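Local coordinates for protein phytoene synthase (Enterococcus hirae, PDB 5IYS) that probably joins two farnesyl diphosphates head to head, as dehydrosqualene and squalene synthases do, in a magnesium-dependent active site, at residues S21-N26 against S44-Y49; L32-L37 against A243-I248; K159-A164 against E225-M230. All coordinates share one frame; numbering follows the deposited sequence.

Overall arrangement
The three contacts lie within one all-helical domain of the squalene/phytoene synthase family, whose helices surround two bound farnesyl thiodiphosphates. Contacts 1 and 2 have centres about 13 Å apart and alternate along the chain: 21-26 on helix 13-26, 32-37 on helix 28-34 and the turn that follows, 44-49 on helix 39-60, then 243-248 on helix 236-258. They touch directly, Val45 packing on Phe34 and Leu37. Both segments of contact 3 come between those of contact 2 in the sequence; about 15 Å centre to centre, the two meet where Ala246 packs on Leu161 and Phe228. Contacts 1 and 3, with centres about 22 Å apart, do not touch, yet both reach the same ligand, one its diphosphate and the other its tail.

Contact 1: S21-N26 against S44-Y49; sequences SIIKKN and SVYAVY. With FPS (S-[(2E,6E)-3,7,11-trimethyldodeca-2,6,10-trienyl] trihydrogen thiodiphosphate), chain H; FPS (S-[(2E,6E)-3,7,11-trimethyldodeca-2,6,10-trienyl] trihydrogen thiodiphosphate), chain G.
Tyr49 touches both bound farnesyl thiodiphosphates while Ile23 lies over one face of its ring. Its hydroxyl donates a very short hydrogen bond, 2.5 Å from Tyr49 OH to O1A on the alpha phosphate of the chain G ligand, and that oxygen sits at the ring edge, in plane. Tyr49 CD2 meets C12 of the chain H ligand at 3.4 Å, an oblique approach of ring and isoprenoid tail. Over one face, Ile23 CG1 stands 3.6 Å from the centroid of the Tyr49 ring, only 12° off the normal, a clear CH-pi contact. CG1 of Ile23 is anti to the backbone N (chi1 -170°), which carries this branch across the ring; the other branch, CG2, packs obliquely on the Tyr46 ring, 3.5 Å from its CD1. One beta-branched residue thus touches two tyrosines one turn apart, each with a different branch, where the axes of segments 21-26 and 44-49 approach to 8.9 Å at 71°. Ile22 CG2 packs on the edge of the Tyr49 ring near CE1, and Asn26 CB lies beside the hydroxyl, 3.3 Å from Tyr49 OH. The Asn26 amide turns back to its own helix: ND2 donates to Ile22 O at 2.8 Å, reaching it from the face opposite the backbone N-H of Asn26. A tyrosine suits this place because its ring can pack among apolar groups while its hydroxyl, donating to O1A and also hydrogen-bonded to Arg53 NE, links the first phosphate to an arginine.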
loop_
_atom_site.group_PDB
_atom_site.type_symbol
_atom_site.label_atom_id
_atom_site.label_comp_id
_atom_site.label_asym_id
_atom_site.label_seq_id
_atom_site.Cartn_x
_atom_site.Cartn_y
_atom_site.Cartn_z
ATOM N N SER A 21 13.629 -9.046 -6.405
ATOM C CA SER A 21 13.051 -10.360 -6.359
ATOM C C SER A 21 11.937 -10.398 -5.317
ATOM O O SER A 21 10.908 -11.060 -5.499
ATOM C CB SER A 21 14.173 -11.358 -6.035
ATOM O OG SER A 21 13.613 -12.635 -5.904
ATOM N N ILE A 22 12.118 -9.675 -4.218
ATOM C CA ILE A 22 11.082 -9.635 -3.196
ATOM C C ILE A 22 9.757 -9.081 -3.758
ATOM O O ILE A 22 8.692 -9.680 -3.568
ATOM C CB ILE A 22 11.558 -8.880 -1.928
ATOM C CG1 ILE A 22 12.476 -9.814 -1.122
ATOM C CG2 ILE A 22 10.342 -8.406 -1.072
ATOM C CD1 ILE A 22 13.238 -9.180 0.020
ATOM N N ILE A 23 9.802 -7.939 -4.438
ATOM C CA ILE A 23 8.537 -7.417 -4.970
ATOM C C ILE A 23 7.958 -8.291 -6.092
ATOM O O ILE A 23 6.755 -8.573 -6.100
ATOM C CB ILE A 23 8.610 -5.913 -5.340
ATOM C CG1 ILE A 23 7.213 -5.357 -5.644
ATOM C CG2 ILE A 23 9.553 -5.690 -6.540
ATOM C CD1 ILE A 23 7.262 -3.823 -5.915
ATOM N N LYS A 24 8.821 -8.774 -6.982
ATOM C CA LYS A 24 8.411 -9.696 -8.040
ATOM C C LYS A 24 7.637 -10.880 -7.475
ATOM O O LYS A 24 6.572 -11.211 -7.975
ATOM C CB LYS A 24 9.617 -10.154 -8.872
ATOM C CG LYS A 24 9.315 -11.184 -9.966
ATOM C CD LYS A 24 10.530 -11.251 -10.922
ATOM C CE LYS A 24 10.354 -12.334 -11.985
ATOM N NZ LYS A 24 11.573 -12.534 -12.837
ATOM N N LYS A 25 8.133 -11.471 -6.393
ATOM C CA LYS A 25 7.503 -12.650 -5.804
ATOM C C LYS A 25 6.271 -12.340 -4.950
ATOM O O LYS A 25 5.377 -13.172 -4.819
ATOM C CB LYS A 25 8.516 -13.409 -4.943
ATOM C CG LYS A 25 9.775 -13.861 -5.688
ATOM C CD LYS A 25 9.589 -15.108 -6.567
ATOM C CE LYS A 25 10.876 -15.413 -7.351
ATOM N NZ LYS A 25 10.700 -16.378 -8.480
ATOM N N ASN A 26 6.216 -11.143 -4.369
ATOM C CA ASN A 26 5.152 -10.814 -3.439
ATOM C C ASN A 26 4.026 -9.934 -3.970
ATOM O O ASN A 26 2.938 -9.951 -3.398
ATOM C CB ASN A 26 5.705 -10.153 -2.178
ATOM C CG ASN A 26 6.418 -11.133 -1.283
ATOM O OD1 ASN A 26 5.766 -11.910 -0.585
ATOM N ND2 ASN A 26 7.749 -11.196 -1.397
ATOM N N SER A 44 14.620 1.773 -6.887
ATOM C CA SER A 44 14.457 2.519 -5.640
ATOM C C SER A 44 13.109 2.182 -5.009
ATOM O O SER A 44 13.041 1.934 -3.817
ATOM C CB SER A 44 14.583 4.024 -5.883
ATOM O OG SER A 44 15.887 4.350 -6.385
ATOM N N VAL A 45 12.051 2.130 -5.802
ATOM C CA VAL A 45 10.764 1.673 -5.277
ATOM C C VAL A 45 10.884 0.258 -4.714
ATOM O O VAL A 45 10.233 -0.076 -3.719
ATOM C CB VAL A 45 9.684 1.670 -6.366
ATOM C CG1 VAL A 45 8.375 1.077 -5.814
ATOM C CG2 VAL A 45 9.373 3.148 -6.855
ATOM N N TYR A 46 11.556 -0.629 -5.444
ATOM C CA TYR A 46 11.661 -2.008 -4.956
ATOM C C TYR A 46 12.328 -2.071 -3.584
ATOM O O TYR A 46 12.003 -2.939 -2.788
ATOM C CB TYR A 46 12.442 -2.851 -5.983
ATOM C CG TYR A 46 11.907 -2.810 -7.405
ATOM C CD1 TYR A 46 10.569 -2.566 -7.671
ATOM C CD2 TYR A 46 12.736 -3.160 -8.480
ATOM C CE1 TYR A 46 10.087 -2.521 -9.018
ATOM C CE2 TYR A 46 12.245 -3.207 -9.788
ATOM C CZ TYR A 46 10.945 -2.842 -10.051
ATOM O OH TYR A 46 10.526 -2.866 -11.365
ATOM N N ALA A 47 13.364 -1.266 -3.358
ATOM C CA ALA A 47 13.992 -1.223 -2.048
ATOM C C ALA A 47 12.971 -0.817 -0.986
ATOM O O ALA A 47 13.013 -1.317 0.137
ATOM C CB ALA A 47 15.200 -0.231 -2.055
ATOM N N VAL A 48 12.177 0.212 -1.281
ATOM C CA VAL A 48 11.178 0.679 -0.314
ATOM C C VAL A 48 10.114 -0.383 -0.079
ATOM O O VAL A 48 9.769 -0.658 1.067
ATOM C CB VAL A 48 10.428 1.945 -0.848
ATOM C CG1 VAL A 48 9.225 2.263 0.062
ATOM C CG2 VAL A 48 11.404 3.103 -0.854
ATOM N N TYR A 49 9.727 -1.081 -1.142
ATOM C CA TYR A 49 8.816 -2.217 -1.029
ATOM C C TYR A 49 9.370 -3.286 -0.076
ATOM O O TYR A 49 8.655 -3.784 0.810
ATOM C CB TYR A 49 8.588 -2.872 -2.399
ATOM C CG TYR A 49 7.590 -4.006 -2.318
ATOM C CD1 TYR A 49 8.005 -5.299 -1.967
ATOM C CD2 TYR A 49 6.223 -3.742 -2.374
ATOM C CE1 TYR A 49 7.055 -6.300 -1.731
ATOM C CE2 TYR A 49 5.283 -4.734 -2.164
ATOM C CZ TYR A 49 5.714 -6.010 -1.837
ATOM O OH TYR A 49 4.780 -7.006 -1.599
HETATM C C1 FPS H . -0.465 -4.829 2.808
HETATM S S1 FPS H . -2.007 -4.594 3.635
HETATM C C2 FPS H . 0.655 -4.333 3.689
HETATM C C3 FPS H . 0.897 -3.041 3.973
HETATM C C4 FPS H . 0.009 -1.910 3.524
HETATM C C5 FPS H . 2.100 -2.726 4.833
HETATM C C6 FPS H . 3.405 -2.875 4.053
HETATM C C7 FPS H . 3.315 -2.179 2.706
HETATM C C8 FPS H . 3.719 -2.785 1.580
HETATM C C10 FPS H . 3.529 -2.028 0.287
HETATM C C9 FPS H . 4.246 -4.195 1.595
HETATM C C11 FPS H . 4.734 -1.204 -0.105
HETATM C C12 FPS H . 4.482 -0.909 -1.578
HETATM C C13 FPS H . 5.285 -0.150 -2.346
HETATM C C14 FPS H . 6.541 0.493 -1.841
HETATM C C15 FPS H . 4.894 0.071 -3.773
HETATM P PA FPS H . -2.186 -6.424 4.522
HETATM O O1A FPS H . -1.046 -6.635 5.448
HETATM O O2A FPS H . -3.561 -6.453 5.359
HETATM O O3A FPS H . -2.436 -7.507 3.342
HETATM P PB FPS H . -1.455 -8.652 2.827
HETATM O O1B FPS H . -2.167 -9.941 3.140
HETATM O O2B FPS H . -0.103 -8.653 3.505
HETATM O O3B FPS H . -1.275 -8.425 1.341
HETATM C C1 FPS G . -0.694 -3.652 -0.749
HETATM S S1 FPS G . 0.907 -4.351 -0.604
HETATM C C2 FPS G . -0.420 -2.169 -0.572
HETATM C C3 FPS G . -1.249 -1.310 0.046
HETATM C C4 FPS G . -2.566 -1.774 0.595
HETATM C C5 FPS G . -0.899 0.159 0.180
HETATM C C6 FPS G . 0.451 0.560 -0.413
HETATM C C7 FPS G . 0.483 2.069 -0.557
HETATM C C8 FPS G . 1.089 2.679 -1.592
HETATM C C10 FPS G . 1.163 4.190 -1.559
HETATM C C9 FPS G . 1.747 1.927 -2.723
HETATM C C11 FPS G . 0.548 4.750 -2.845
HETATM C C12 FPS G . 0.763 6.252 -2.938
HETATM C C13 FPS G . 1.792 6.843 -3.587
HETATM C C14 FPS G . 1.881 8.346 -3.638
HETATM C C15 FPS G . 2.852 6.044 -4.300
HETATM P PA FPS G . 0.989 -6.241 -1.433
HETATM O O1A FPS G . 2.343 -6.568 -1.885
HETATM O O2A FPS G . 0.711 -7.158 -0.129
HETATM O O3A FPS G . -0.170 -6.594 -2.472
HETATM P PB FPS G . -1.543 -7.179 -1.829
HETATM O O1B FPS G . -1.537 -8.683 -1.847
HETATM O O2B FPS G . -2.617 -6.514 -2.657
HETATM O O3B FPS G . -1.756 -6.784 -0.384
#

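Contact 2: L32-L37 against A243-I248; sequences LAFSQL and ASAAFI
Ala33 fits against the backbone of helix 236-258: its CB lies 3.4 Å from Ala245 N and 3.8 Å from Ala245 CB. Two such small side chains let the backbones come close, with Ala33 CA and Ala245 CA 5.0 Å apart. Ala245 CB also receives the far end of the Phe34 ring, at 3.8 Å from CE2, in an oblique approach. Beside this apolar patch runs one polar link. Gln36 NE2 donates to Ser244 OG at 3.0 Å, nearly straight at 173°, and gives its second N-H to Ala33 O, also at 3.0 Å, on a lone pair in the carbonyl plane. Both acceptors lie close to the amide plane, so the two bonds fix the rotation of that amide. Further out, Gln240, one turn before Ser244, completes the network: its side chain donates to Gln36 OE1, and its carbonyl is hydrogen-bonded to Ser244 OG. Glutamine suits the position because its amide can serve the turn and the neighbouring helix together. The type I beta turn from Phe34 to Leu37 carries the chain toward helix 39-60, while Phe34 reaches a bound farnesyl thiodiphosphate, so that close packing of small residues joins helix 28-34 to helix 236-258 next to the prenyl pocket of an all-helical isoprenoid synthase.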
loop_
_atom_site.group_PDB
_atom_site.type_symbol
_atom_site.label_atom_id
_atom_site.label_comp_id
_atom_site.label_asym_id
_atom_site.label_seq_id
_atom_site.Cartn_x
_atom_site.Cartn_y
_atom_site.Cartn_z
ATOM N N LEU A 32 4.541 -5.022 -11.730
ATOM C CA LEU A 32 4.171 -4.658 -13.103
ATOM C C LEU A 32 4.016 -3.135 -13.222
ATOM O O LEU A 32 4.614 -2.504 -14.103
ATOM C CB LEU A 32 2.825 -5.295 -13.443
ATOM C CG LEU A 32 2.259 -4.909 -14.819
ATOM C CD1 LEU A 32 3.317 -5.254 -15.859
ATOM C CD2 LEU A 32 0.982 -5.713 -15.064
ATOM N N ALA A 33 3.265 -2.536 -12.299
ATOM C CA ALA A 33 2.997 -1.103 -12.384
ATOM C C ALA A 33 4.306 -0.312 -12.282
ATOM O O ALA A 33 4.632 0.475 -13.174
ATOM C CB ALA A 33 2.041 -0.696 -11.293
ATOM N N PHE A 34 5.107 -0.565 -11.246
ATOM C CA PHE A 34 6.290 0.262 -11.020
ATOM C C PHE A 34 7.454 -0.033 -11.919
ATOM O O PHE A 34 8.376 0.760 -12.023
ATOM C CB PHE A 34 6.685 0.321 -9.536
ATOM C CG PHE A 34 5.742 1.164 -8.706
ATOM C CD1 PHE A 34 5.634 2.520 -8.947
ATOM C CD2 PHE A 34 4.849 0.574 -7.820
ATOM C CE1 PHE A 34 4.726 3.303 -8.220
ATOM C CE2 PHE A 34 3.963 1.346 -7.058
ATOM C CZ PHE A 34 3.908 2.716 -7.247
ATOM N N SER A 35 7.413 -1.178 -12.594
ATOM C CA SER A 35 8.437 -1.532 -13.558
ATOM C C SER A 35 8.392 -0.628 -14.783
ATOM O O SER A 35 9.357 -0.569 -15.542
ATOM C CB SER A 35 8.289 -3.001 -13.970
ATOM O OG SER A 35 7.201 -3.126 -14.868
ATOM N N GLN A 36 7.341 0.174 -14.896
ATOM C CA GLN A 36 7.253 1.165 -15.973
ATOM C C GLN A 36 8.070 2.432 -15.717
ATOM O O GLN A 36 8.175 3.270 -16.607
ATOM C CB GLN A 36 5.798 1.552 -16.205
ATOM C CG GLN A 36 4.979 0.364 -16.719
ATOM C CD GLN A 36 3.498 0.679 -16.777
ATOM O OE1 GLN A 36 2.921 0.924 -17.845
ATOM N NE2 GLN A 36 2.901 0.795 -15.604
ATOM N N LEU A 37 8.567 2.597 -14.493
ATOM C CA LEU A 37 9.496 3.682 -14.168
ATOM C C LEU A 37 10.819 3.465 -14.862
ATOM O O LEU A 37 11.217 2.321 -15.124
ATOM C CB LEU A 37 9.752 3.696 -12.658
ATOM C CG LEU A 37 8.569 4.089 -11.789
ATOM C CD1 LEU A 37 8.913 3.890 -10.279
ATOM C CD2 LEU A 37 8.250 5.545 -12.154
ATOM N N ALA A 243 -0.101 5.964 -11.885
ATOM C CA ALA A 243 -1.487 5.722 -12.260
ATOM C C ALA A 243 -1.822 4.251 -12.481
ATOM O O ALA A 243 -2.884 3.758 -12.062
ATOM C CB ALA A 243 -1.825 6.571 -13.508
ATOM N N SER A 244 -0.918 3.512 -13.127
ATOM C CA SER A 244 -1.085 2.054 -13.242
ATOM C C SER A 244 -1.276 1.378 -11.886
ATOM O O SER A 244 -2.207 0.568 -11.690
ATOM C CB SER A 244 0.090 1.397 -13.991
ATOM O OG SER A 244 0.113 1.879 -15.316
ATOM N N ALA A 245 -0.402 1.697 -10.940
ATOM C CA ALA A 245 -0.548 1.090 -9.620
ATOM C C ALA A 245 -1.938 1.389 -9.049
ATOM O O ALA A 245 -2.607 0.498 -8.505
ATOM C CB ALA A 245 0.550 1.547 -8.663
ATOM N N ALA A 246 -2.369 2.647 -9.156
ATOM C CA ALA A 246 -3.662 3.044 -8.650
ATOM C C ALA A 246 -4.801 2.272 -9.354
ATOM O O ALA A 246 -5.735 1.840 -8.684
ATOM C CB ALA A 246 -3.839 4.595 -8.791
ATOM N N PHE A 247 -4.820 2.278 -10.697
ATOM C CA PHE A 247 -5.934 1.674 -11.440
ATOM C C PHE A 247 -5.979 0.165 -11.222
ATOM O O PHE A 247 -7.051 -0.422 -10.989
ATOM C CB PHE A 247 -5.789 1.935 -12.940
ATOM C CG PHE A 247 -6.378 3.248 -13.409
ATOM C CD1 PHE A 247 -5.915 4.452 -12.913
ATOM C CD2 PHE A 247 -7.207 3.268 -14.533
ATOM C CE1 PHE A 247 -6.384 5.686 -13.431
ATOM C CE2 PHE A 247 -7.653 4.467 -15.076
ATOM C CZ PHE A 247 -7.255 5.681 -14.508
ATOM N N ILE A 248 -4.810 -0.464 -11.227
ATOM C CA ILE A 248 -4.787 -1.906 -10.947
ATOM C C ILE A 248 -5.320 -2.215 -9.545
ATOM O O ILE A 248 -6.092 -3.164 -9.374
ATOM C CB ILE A 248 -3.403 -2.522 -11.231
ATOM C CG1 ILE A 248 -3.185 -2.504 -12.746
ATOM C CG2 ILE A 248 -3.248 -3.952 -10.695
ATOM C CD1 ILE A 248 -1.713 -2.497 -13.161
#

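Contact 3: K159-A164 against E225-M230. With FPS (S-[(2E,6E)-3,7,11-trimethyldodeca-2,6,10-trienyl] trihydrogen thiodiphosphate), chain G.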
loop_
_atom_site.group_PDB
_atom_site.type_symbol
_atom_site.label_atom_id
_atom_site.label_comp_id
_atom_site.label_asym_id
_atom_site.label_seq_id
_atom_site.Cartn_x
_atom_site.Cartn_y
_atom_site.Cartn_z
ATOM N N LYS A 159 -1.174 10.912 0.516
ATOM C CA LYS A 159 -1.729 10.187 1.648
ATOM C C LYS A 159 -3.097 9.640 1.306
ATOM O O LYS A 159 -3.462 8.579 1.780
ATOM C CB LYS A 159 -1.843 11.093 2.873
ATOM C CG LYS A 159 -0.513 11.369 3.572
ATOM C CD LYS A 159 -0.759 11.835 5.007
ATOM C CE LYS A 159 -0.930 13.342 5.109
ATOM N NZ LYS A 159 -1.202 13.745 6.530
ATOM N N LYS A 160 -3.877 10.380 0.530
ATOM C CA LYS A 160 -5.179 9.871 0.095
ATOM C C LYS A 160 -5.069 8.590 -0.759
ATOM O O LYS A 160 -5.957 7.727 -0.699
ATOM C CB LYS A 160 -5.954 10.957 -0.650
ATOM C CG LYS A 160 -6.489 12.052 0.317
ATOM C CD LYS A 160 -7.172 13.188 -0.444
ATOM C CE LYS A 160 -7.866 14.158 0.499
ATOM N NZ LYS A 160 -8.352 15.261 -0.371
ATOM N N LEU A 161 -4.074 8.503 -1.640
ATOM C CA LEU A 161 -3.985 7.323 -2.513
ATOM C C LEU A 161 -3.636 6.091 -1.652
ATOM O O LEU A 161 -4.124 4.975 -1.867
ATOM C CB LEU A 161 -2.883 7.491 -3.575
ATOM C CG LEU A 161 -2.668 6.291 -4.518
ATOM C CD1 LEU A 161 -3.958 5.720 -5.096
ATOM C CD2 LEU A 161 -1.696 6.652 -5.642
ATOM N N GLY A 162 -2.745 6.286 -0.693
ATOM C CA GLY A 162 -2.391 5.191 0.237
ATOM C C GLY A 162 -3.595 4.753 1.060
ATOM O O GLY A 162 -3.861 3.563 1.234
ATOM N N GLU A 163 -4.364 5.720 1.543
ATOM C CA GLU A 163 -5.627 5.402 2.177
ATOM C C GLU A 163 -6.634 4.669 1.280
ATOM O O GLU A 163 -7.278 3.716 1.721
ATOM C CB GLU A 163 -6.278 6.662 2.798
ATOM C CG GLU A 163 -7.409 6.323 3.763
ATOM C CD GLU A 163 -8.183 7.581 4.205
ATOM O OE1 GLU A 163 -7.655 8.704 4.057
ATOM O OE2 GLU A 163 -9.343 7.459 4.644
ATOM N N ALA A 164 -6.815 5.132 0.048
ATOM C CA ALA A 164 -7.737 4.458 -0.867
ATOM C C ALA A 164 -7.311 2.989 -1.031
ATOM O O ALA A 164 -8.149 2.089 -1.158
ATOM C CB ALA A 164 -7.734 5.181 -2.253
ATOM N N GLU A 225 -9.973 9.091 -6.681
ATOM C CA GLU A 225 -10.207 10.253 -7.540
ATOM C C GLU A 225 -9.580 11.547 -7.023
ATOM O O GLU A 225 -8.935 12.263 -7.789
ATOM C CB GLU A 225 -11.695 10.431 -7.845
ATOM C CG GLU A 225 -12.200 9.540 -8.990
ATOM C CD GLU A 225 -11.643 9.941 -10.359
ATOM O OE1 GLU A 225 -11.442 11.156 -10.581
ATOM O OE2 GLU A 225 -11.364 9.048 -11.199
ATOM N N GLU A 226 -9.751 11.845 -5.739
ATOM C CA GLU A 226 -9.084 12.980 -5.129
ATOM C C GLU A 226 -7.565 12.937 -5.250
ATOM O O GLU A 226 -6.938 13.948 -5.544
ATOM C CB GLU A 226 -9.511 13.192 -3.674
ATOM C CG GLU A 226 -10.998 13.520 -3.476
ATOM C CD GLU A 226 -11.438 13.319 -2.038
ATOM O OE1 GLU A 226 -10.608 13.577 -1.145
ATOM O OE2 GLU A 226 -12.595 12.885 -1.806
ATOM N N SER A 227 -6.975 11.760 -5.088
ATOM C CA SER A 227 -5.511 11.669 -5.075
ATOM C C SER A 227 -4.931 11.985 -6.445
ATOM O O SER A 227 -3.768 12.396 -6.543
ATOM C CB SER A 227 -5.035 10.271 -4.624
ATOM O OG SER A 227 -5.226 9.305 -5.662
ATOM N N PHE A 228 -5.717 11.740 -7.491
ATOM C CA PHE A 228 -5.281 11.975 -8.873
ATOM C C PHE A 228 -5.044 13.464 -9.177
ATOM O O PHE A 228 -4.366 13.803 -10.145
ATOM C CB PHE A 228 -6.283 11.397 -9.890
ATOM C CG PHE A 228 -6.470 9.896 -9.805
ATOM C CD1 PHE A 228 -5.594 9.099 -9.073
ATOM C CD2 PHE A 228 -7.577 9.293 -10.410
ATOM C CE1 PHE A 228 -5.717 7.713 -9.068
ATOM C CE2 PHE A 228 -7.730 7.903 -10.398
ATOM C CZ PHE A 228 -6.818 7.113 -9.699
ATOM N N GLU A 229 -5.450 14.340 -8.264
ATOM C CA GLU A 229 -5.101 15.749 -8.351
ATOM C C GLU A 229 -3.588 16.008 -8.365
ATOM O O GLU A 229 -3.119 17.011 -8.928
ATOM C CB GLU A 229 -5.706 16.444 -7.143
ATOM C CG GLU A 229 -5.426 17.916 -7.044
ATOM C CD GLU A 229 -6.130 18.510 -5.826
ATOM O OE1 GLU A 229 -7.367 18.323 -5.710
ATOM O OE2 GLU A 229 -5.432 19.119 -4.981
ATOM N N MET A 230 -2.809 15.070 -7.825
ATOM C CA MET A 230 -1.354 15.252 -7.830
ATOM C C MET A 230 -0.708 15.103 -9.200
ATOM O O MET A 230 0.436 15.500 -9.374
ATOM C CB MET A 230 -0.673 14.318 -6.830
ATOM C CG MET A 230 -0.730 12.874 -7.212
ATOM S SD MET A 230 -0.028 11.866 -5.864
ATOM C CE MET A 230 -1.261 10.580 -5.861
HETATM C C1 FPS G . -0.694 -3.652 -0.749
HETATM S S1 FPS G . 0.907 -4.351 -0.604
HETATM C C2 FPS G . -0.420 -2.169 -0.572
HETATM C C3 FPS G . -1.249 -1.310 0.046
HETATM C C4 FPS G . -2.566 -1.774 0.595
HETATM C C5 FPS G . -0.899 0.159 0.180
HETATM C C6 FPS G . 0.451 0.560 -0.413
HETATM C C7 FPS G . 0.483 2.069 -0.557
HETATM C C8 FPS G . 1.089 2.679 -1.592
HETATM C C10 FPS G . 1.163 4.190 -1.559
HETATM C C9 FPS G . 1.747 1.927 -2.723
HETATM C C11 FPS G . 0.548 4.750 -2.845
HETATM C C12 FPS G . 0.763 6.252 -2.938
HETATM C C13 FPS G . 1.792 6.843 -3.587
HETATM C C14 FPS G . 1.881 8.346 -3.638
HETATM C C15 FPS G . 2.852 6.044 -4.300
HETATM P PA FPS G . 0.989 -6.241 -1.433
HETATM O O1A FPS G . 2.343 -6.568 -1.885
HETATM O O2A FPS G . 0.711 -7.158 -0.129
HETATM O O3A FPS G . -0.170 -6.594 -2.472
HETATM P PB FPS G . -1.543 -7.179 -1.829
HETATM O O1B FPS G . -1.537 -8.683 -1.847
HETATM O O2B FPS G . -2.617 -6.514 -2.657
HETATM O O3B FPS G . -1.756 -6.784 -0.384
#
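Leu161 and Ser227 bring the two backbones closest, their CA atoms 5.3 Å apart. Segment 159-164 is regular helix within helix 155-172, whereas 225-230 starts as regular helix, while 228-230 keep helical angles without the regular bonds. The small side chain of Ser227 permits this closeness, its CB resting 3.6 Å from Leu161 N. Its hydroxyl bends back onto its own helix, bonded to Tyr224 O, and presents OG to the CB of Leu161. With chi1 at 178°, CG of Leu161 extends directly away from the backbone N, and the two branches divide the work: CD1 lies by Ser227 OG, while CD2 meets both C12 of the chain G farnesyl thiodiphosphate, at 3.7 Å, and Met230 CE, at 4.0 Å. In this all-helical prenyl synthase fold, helix 155-172 places Leu161 against the isoprenoid tail and, farther along, carries Asn169, a magnesium-binding residue. The Leu161 and Met230 side chains cross at about a right angle, the methyl at the end of the flexible thioether meeting the leucine branch that also touches the ligand. The partly exposed pair Lys160 and Glu226 is polar: a long lysine, extended beyond CG, can reach across to a glutamate of the other segment, and it ends in a salt bridge of 2.9 Å from NZ to Glu226 OE1. The ammonium meets that oxygen on its anti side, 17° out of the carboxylate plane, and a second carboxylate, Glu229, stands farther off, its OE1 6.2 Å from Lys160 NZ.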